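Local coordinates for protein enoyl-CoA hydratase (Thermus thermophilus, PDB 1WZ8) that probably catalyses the reversible addition of water to the double bond of enoyl-CoA thioesters, as a hexameric member of the crotonase family, at residues R105-K113 / V195-L206. Sequence-based numbering, arbitrary orientation.
Sequences RPVVAAVEK and VYEKALEVAERL
Val-108 meets the helix 195-206 with both of its methyl groups. Val-108 CG2 fits tightly against Leu-206 CD1, 3.5 Å away, and also touches Val-202 CG1 and the CA of Ala-203. Val-108 CG1 stands anti to the backbone N (chi1 179°), which turns it along the helix to Ala-199, 3.7 Å from Ala-199 O. With an alanine here, Leu-206 CD1 would probably lose the close methyl contact with CG2 and a gap would open against Val-202. Pro-106 CB lies 3.8 Å from the same Leu-206 CD1. Small side chains let the backbones come close further on: Ala-110 CB is 3.6 Å from Ala-199 CB and also lies at the edge of the Tyr-196 ring. Val-195 CG1 packs on Glu-112 CG at 3.8 Å.

The polar link is a water. It donates to Glu-112 OE2 (2.8 Å) and accepts from Tyr-196 N (3.0 Å), so it serves a backbone N-H in the first turn of the helix. Glu-112 OE1 forms a salt bridge with Arg-61.

The helix runs antiparallel to strand 107-111 (173° between their N-to-C directions), along one face of the mixed crotonase-fold sheet. It also covers strands 57-62 and 128-132, while Leu-171 of a second subunit packs on Val-202 and Leu-206.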
ATOM      1  N   ARG A 105      23.837  -7.152   6.393  1.00 10.30           N
ATOM      2  CA  ARG A 105      24.947  -6.930   5.470  1.00 10.77           C
ATOM      3  C   ARG A 105      24.603  -7.298   4.028  1.00 10.28           C
ATOM      4  O   ARG A 105      23.725  -8.125   3.775  1.00  8.44           O
ATOM      5  CB  ARG A 105      26.174  -7.741   5.910  1.00 10.61           C
ATOM      6  CG  ARG A 105      26.438  -7.710   7.400  1.00 13.93           C
ATOM      7  CD  ARG A 105      26.497  -6.284   7.914  1.00 14.02           C
ATOM      8  NE  ARG A 105      26.364  -6.233   9.366  1.00 16.79           N
ATOM      9  CZ  ARG A 105      26.147  -5.116  10.051  1.00 17.97           C
ATOM     10  NH1 ARG A 105      26.042  -3.957   9.412  1.00 18.46           N
ATOM     11  NH2 ARG A 105      26.018  -5.160  11.370  1.00 20.42           N
ATOM     12  N   PRO A 106      25.287  -6.668   3.062  1.00 10.41           N
ATOM     13  CA  PRO A 106      25.044  -6.951   1.646  1.00 10.27           C
ATOM     14  C   PRO A 106      25.375  -8.405   1.348  1.00 11.53           C
ATOM     15  O   PRO A 106      26.341  -8.949   1.885  1.00 12.30           O
ATOM     16  CB  PRO A 106      25.996  -5.993   0.932  1.00 11.20           C
ATOM     17  CG  PRO A 106      26.059  -4.824   1.881  1.00 10.55           C
ATOM     18  CD  PRO A 106      26.196  -5.520   3.220  1.00 11.64           C
ATOM     19  N   VAL A 107      24.565  -9.024   0.496  1.00 10.08           N
ATOM     20  CA  VAL A 107      24.752 -10.417   0.112  1.00  9.68           C
ATOM     21  C   VAL A 107      24.975 -10.483  -1.392  1.00 10.25           C
ATOM     22  O   VAL A 107      24.213  -9.908  -2.164  1.00 10.47           O
ATOM     23  CB  VAL A 107      23.507 -11.265   0.479  1.00 10.56           C
ATOM     24  CG1 VAL A 107      23.693 -12.711   0.012  1.00 11.76           C
ATOM     25  CG2 VAL A 107      23.268 -11.211   1.978  1.00  9.48           C
ATOM     26  N   VAL A 108      26.029 -11.181  -1.798  1.00  9.73           N
ATOM     27  CA  VAL A 108      26.369 -11.332  -3.201  1.00 10.39           C
ATOM     28  C   VAL A 108      26.275 -12.809  -3.566  1.00 10.51           C
ATOM     29  O   VAL A 108      26.677 -13.668  -2.784  1.00 10.27           O
ATOM     30  CB  VAL A 108      27.819 -10.866  -3.481  1.00 10.89           C
ATOM     31  CG1 VAL A 108      28.157 -11.061  -4.957  1.00 12.90           C
ATOM     32  CG2 VAL A 108      27.990  -9.406  -3.073  1.00 10.00           C
ATOM     33  N   ALA A 109      25.736 -13.100  -4.743  1.00  9.79           N
ATOM     34  CA  ALA A 109      25.622 -14.481  -5.190  1.00 11.51           C
ATOM     35  C   ALA A 109      26.444 -14.711  -6.452  1.00 11.83           C
ATOM     36  O   ALA A 109      26.328 -13.966  -7.423  1.00 11.45           O
ATOM     37  CB  ALA A 109      24.162 -14.832  -5.451  1.00 10.22           C
ATOM     38  N   ALA A 110      27.293 -15.737  -6.426  1.00 13.31           N
ATOM     39  CA  ALA A 110      28.108 -16.087  -7.589  1.00 11.65           C
ATOM     40  C   ALA A 110      27.303 -17.190  -8.262  1.00 12.20           C
ATOM     41  O   ALA A 110      27.473 -18.370  -7.961  1.00 12.24           O
ATOM     42  CB  ALA A 110      29.472 -16.609  -7.147  1.00 11.53           C
ATOM     43  N   VAL A 111      26.421 -16.793  -9.171  1.00 11.83           N
ATOM     44  CA  VAL A 111      25.538 -17.736  -9.849  1.00 11.26           C
ATOM     45  C   VAL A 111      26.196 -18.411 -11.048  1.00 13.33           C
ATOM     46  O   VAL A 111      26.185 -17.889 -12.160  1.00 13.16           O
ATOM     47  CB  VAL A 111      24.252 -17.020 -10.290  1.00 12.22           C
ATOM     48  CG1 VAL A 111      23.177 -18.034 -10.628  1.00 13.89           C
ATOM     49  CG2 VAL A 111      23.785 -16.084  -9.176  1.00 11.97           C
ATOM     50  N   GLU A 112      26.748 -19.593 -10.800  1.00 12.33           N
ATOM     51  CA  GLU A 112      27.437 -20.363 -11.824  1.00 14.75           C
ATOM     52  C   GLU A 112      26.572 -21.428 -12.486  1.00 14.83           C
ATOM     53  O   GLU A 112      25.908 -22.210 -11.809  1.00 13.48           O
ATOM     54  CB  GLU A 112      28.667 -21.046 -11.217  1.00 15.25           C
ATOM     55  CG  GLU A 112      29.699 -20.102 -10.627  1.00 16.72           C
ATOM     56  CD  GLU A 112      30.778 -20.842  -9.858  1.00 18.59           C
ATOM     57  OE1 GLU A 112      30.462 -21.429  -8.799  1.00 17.44           O
ATOM     58  OE2 GLU A 112      31.942 -20.842 -10.313  1.00 19.42           O
ATOM     59  N   LYS A 113      26.592 -21.435 -13.817  1.00 14.99           N
ATOM     60  CA  LYS A 113      25.885 -22.417 -14.637  1.00 16.04           C
ATOM     61  C   LYS A 113      24.376 -22.578 -14.542  1.00 14.57           C
ATOM     62  O   LYS A 113      23.691 -22.532 -15.561  1.00 13.87           O
ATOM     63  CB  LYS A 113      26.513 -23.800 -14.437  1.00 16.54           C
ATOM     64  CG  LYS A 113      27.985 -23.873 -14.794  1.00 19.87           C
ATOM     65  CD  LYS A 113      28.490 -25.302 -14.717  1.00 20.18           C
ATOM     66  CE  LYS A 113      29.986 -25.364 -14.992  1.00 24.07           C
ATOM     67  NZ  LYS A 113      30.740 -24.538 -14.010  1.00 23.51           N
ATOM     68  N   VAL A 195      32.805 -15.693 -13.273  1.00 15.38           N
ATOM     69  CA  VAL A 195      31.727 -15.476 -12.307  1.00 14.31           C
ATOM     70  C   VAL A 195      32.186 -15.361 -10.857  1.00 15.15           C
ATOM     71  O   VAL A 195      31.986 -14.321 -10.219  1.00 14.57           O
ATOM     72  CB  VAL A 195      30.647 -16.583 -12.419  1.00 15.17           C
ATOM     73  CG1 VAL A 195      29.560 -16.373 -11.358  1.00 13.74           C
ATOM     74  CG2 VAL A 195      30.032 -16.559 -13.819  1.00 15.40           C
ATOM     75  N   TYR A 196      32.792 -16.417 -10.325  1.00 14.28           N
ATOM     76  CA  TYR A 196      33.250 -16.364  -8.943  1.00 15.46           C
ATOM     77  C   TYR A 196      34.225 -15.207  -8.714  1.00 14.57           C
ATOM     78  O   TYR A 196      34.112 -14.474  -7.732  1.00 16.49           O
ATOM     79  CB  TYR A 196      33.919 -17.677  -8.532  1.00 15.49           C
ATOM     80  CG  TYR A 196      34.467 -17.620  -7.124  1.00 15.57           C
ATOM     81  CD1 TYR A 196      33.612 -17.529  -6.028  1.00 15.33           C
ATOM     82  CD2 TYR A 196      35.842 -17.603  -6.889  1.00 16.62           C
ATOM     83  CE1 TYR A 196      34.113 -17.421  -4.729  1.00 17.06           C
ATOM     84  CE2 TYR A 196      36.351 -17.494  -5.594  1.00 16.60           C
ATOM     85  CZ  TYR A 196      35.480 -17.404  -4.521  1.00 17.14           C
ATOM     86  OH  TYR A 196      35.978 -17.292  -3.240  1.00 18.01           O
ATOM     87  N   GLU A 197      35.184 -15.046  -9.620  1.00 16.74           N
ATOM     88  CA  GLU A 197      36.165 -13.971  -9.500  1.00 16.50           C
ATOM     89  C   GLU A 197      35.524 -12.589  -9.379  1.00 16.33           C
ATOM     90  O   GLU A 197      35.907 -11.796  -8.514  1.00 14.78           O
ATOM     91  CB  GLU A 197      37.115 -13.994 -10.703  1.00 18.94           C
ATOM     92  CG  GLU A 197      38.019 -12.780 -10.815  1.00 24.59           C
ATOM     93  CD  GLU A 197      38.990 -12.888 -11.976  1.00 28.71           C
ATOM     94  OE1 GLU A 197      39.855 -13.789 -11.936  1.00 30.47           O
ATOM     95  OE2 GLU A 197      38.885 -12.082 -12.927  1.00 30.07           O
ATOM     96  N   LYS A 198      34.559 -12.298 -10.249  1.00 13.80           N
ATOM     97  CA  LYS A 198      33.882 -11.002 -10.230  1.00 13.15           C
ATOM     98  C   LYS A 198      32.990 -10.878  -8.998  1.00 12.12           C
ATOM     99  O   LYS A 198      32.912  -9.816  -8.386  1.00  9.89           O
ATOM    100  CB  LYS A 198      33.033 -10.825 -11.494  1.00 14.37           C
ATOM    101  CG  LYS A 198      32.298  -9.489 -11.588  1.00 15.38           C
ATOM    102  CD  LYS A 198      33.271  -8.312 -11.696  1.00 20.16           C
ATOM    103  CE  LYS A 198      32.537  -6.986 -11.855  1.00 20.62           C
ATOM    104  NZ  LYS A 198      33.475  -5.832 -12.009  1.00 22.74           N
ATOM    105  N   ALA A 199      32.312 -11.961  -8.638  1.00 11.05           N
ATOM    106  CA  ALA A 199      31.443 -11.926  -7.468  1.00 11.53           C
ATOM    107  C   ALA A 199      32.262 -11.616  -6.218  1.00 12.41           C
ATOM    108  O   ALA A 199      31.846 -10.832  -5.365  1.00 13.33           O
ATOM    109  CB  ALA A 199      30.717 -13.257  -7.309  1.00  9.92           C
ATOM    110  N   LEU A 200      33.434 -12.232  -6.109  1.00 13.76           N
ATOM    111  CA  LEU A 200      34.303 -12.000  -4.959  1.00 13.33           C
ATOM    112  C   LEU A 200      34.771 -10.544  -4.949  1.00 13.36           C
ATOM    113  O   LEU A 200      34.835  -9.907  -3.896  1.00 13.54           O
ATOM    114  CB  LEU A 200      35.510 -12.949  -5.010  1.00 14.76           C
ATOM    115  CG  LEU A 200      36.516 -12.797  -3.866  1.00 15.29           C
ATOM    116  CD1 LEU A 200      35.805 -12.980  -2.529  1.00 15.14           C
ATOM    117  CD2 LEU A 200      37.641 -13.808  -4.033  1.00 17.07           C
ATOM    118  N   GLU A 201      35.092 -10.018  -6.126  1.00 12.31           N
ATOM    119  CA  GLU A 201      35.538  -8.633  -6.250  1.00 13.35           C
ATOM    120  C   GLU A 201      34.439  -7.688  -5.747  1.00 12.11           C
ATOM    121  O   GLU A 201      34.705  -6.701  -5.042  1.00 10.23           O
ATOM    122  CB  GLU A 201      35.855  -8.323  -7.714  1.00 16.69           C
ATOM    123  CG  GLU A 201      36.319  -6.894  -7.965  1.00 21.20           C
ATOM    124  CD  GLU A 201      36.364  -6.555  -9.444  1.00 27.32           C
ATOM    125  OE1 GLU A 201      37.048  -7.275 -10.206  1.00 29.01           O
ATOM    126  OE2 GLU A 201      35.713  -5.567  -9.845  1.00 30.76           O
ATOM    127  N   VAL A 202      33.202  -7.992  -6.125  1.00 11.98           N
ATOM    128  CA  VAL A 202      32.059  -7.191  -5.708  1.00 12.50           C
ATOM    129  C   VAL A 202      31.912  -7.272  -4.191  1.00 12.10           C
ATOM    130  O   VAL A 202      31.751  -6.256  -3.512  1.00 11.27           O
ATOM    131  CB  VAL A 202      30.757  -7.694  -6.382  1.00 11.02           C
ATOM    132  CG1 VAL A 202      29.554  -6.944  -5.824  1.00 12.14           C
ATOM    133  CG2 VAL A 202      30.843  -7.487  -7.892  1.00 12.98           C
ATOM    134  N   ALA A 203      31.976  -8.489  -3.662  1.00 13.63           N
ATOM    135  CA  ALA A 203      31.841  -8.690  -2.223  1.00 14.35           C
ATOM    136  C   ALA A 203      32.932  -7.945  -1.467  1.00 14.41           C
ATOM    137  O   ALA A 203      32.665  -7.304  -0.450  1.00 13.51           O
ATOM    138  CB  ALA A 203      31.897 -10.175  -1.892  1.00 13.89           C
ATOM    139  N   GLU A 204      34.164  -8.025  -1.960  1.00 14.26           N
ATOM    140  CA  GLU A 204      35.263  -7.345  -1.294  1.00 15.44           C
ATOM    141  C   GLU A 204      35.017  -5.840  -1.271  1.00 14.78           C
ATOM    142  O   GLU A 204      35.212  -5.198  -0.236  1.00 13.53           O
ATOM    143  CB  GLU A 204      36.593  -7.652  -1.988  1.00 19.34           C
ATOM    144  CG  GLU A 204      37.800  -7.065  -1.269  1.00 24.13           C
ATOM    145  CD  GLU A 204      39.117  -7.585  -1.809  1.00 27.18           C
ATOM    146  OE1 GLU A 204      40.172  -7.224  -1.250  1.00 31.91           O
ATOM    147  OE2 GLU A 204      39.099  -8.357  -2.789  1.00 28.97           O
ATOM    148  N   ARG A 205      34.583  -5.286  -2.404  1.00 14.11           N
ATOM    149  CA  ARG A 205      34.300  -3.854  -2.503  1.00 15.40           C
ATOM    150  C   ARG A 205      33.243  -3.444  -1.487  1.00 14.41           C
ATOM    151  O   ARG A 205      33.340  -2.380  -0.875  1.00 14.01           O
ATOM    152  CB  ARG A 205      33.810  -3.477  -3.908  1.00 17.06           C
ATOM    153  CG  ARG A 205      34.905  -3.352  -4.960  1.00 23.42           C
ATOM    154  CD  ARG A 205      34.323  -2.906  -6.304  1.00 25.87           C
ATOM    155  NE  ARG A 205      33.750  -1.561  -6.255  1.00 28.87           N
ATOM    156  CZ  ARG A 205      32.993  -1.037  -7.214  1.00 29.44           C
ATOM    157  NH1 ARG A 205      32.713  -1.742  -8.301  1.00 30.53           N
ATOM    158  NH2 ARG A 205      32.512   0.192  -7.088  1.00 30.05           N
ATOM    159  N   LEU A 206      32.224  -4.281  -1.324  1.00 13.22           N
ATOM    160  CA  LEU A 206      31.164  -4.000  -0.366  1.00 13.76           C
ATOM    161  C   LEU A 206      31.721  -4.036   1.054  1.00 14.31           C
ATOM    162  O   LEU A 206      31.342  -3.223   1.894  1.00 14.46           O
ATOM    163  CB  LEU A 206      30.039  -5.022  -0.510  1.00 12.11           C
ATOM    164  CG  LEU A 206      29.208  -4.886  -1.789  1.00 11.79           C
ATOM    165  CD1 LEU A 206      28.395  -6.147  -2.014  1.00  8.21           C
ATOM    166  CD2 LEU A 206      28.303  -3.666  -1.682  1.00 12.28           C
TER
HETATM  167  O   HOH W   1      33.278 -18.888 -11.883  1.00 14.72           O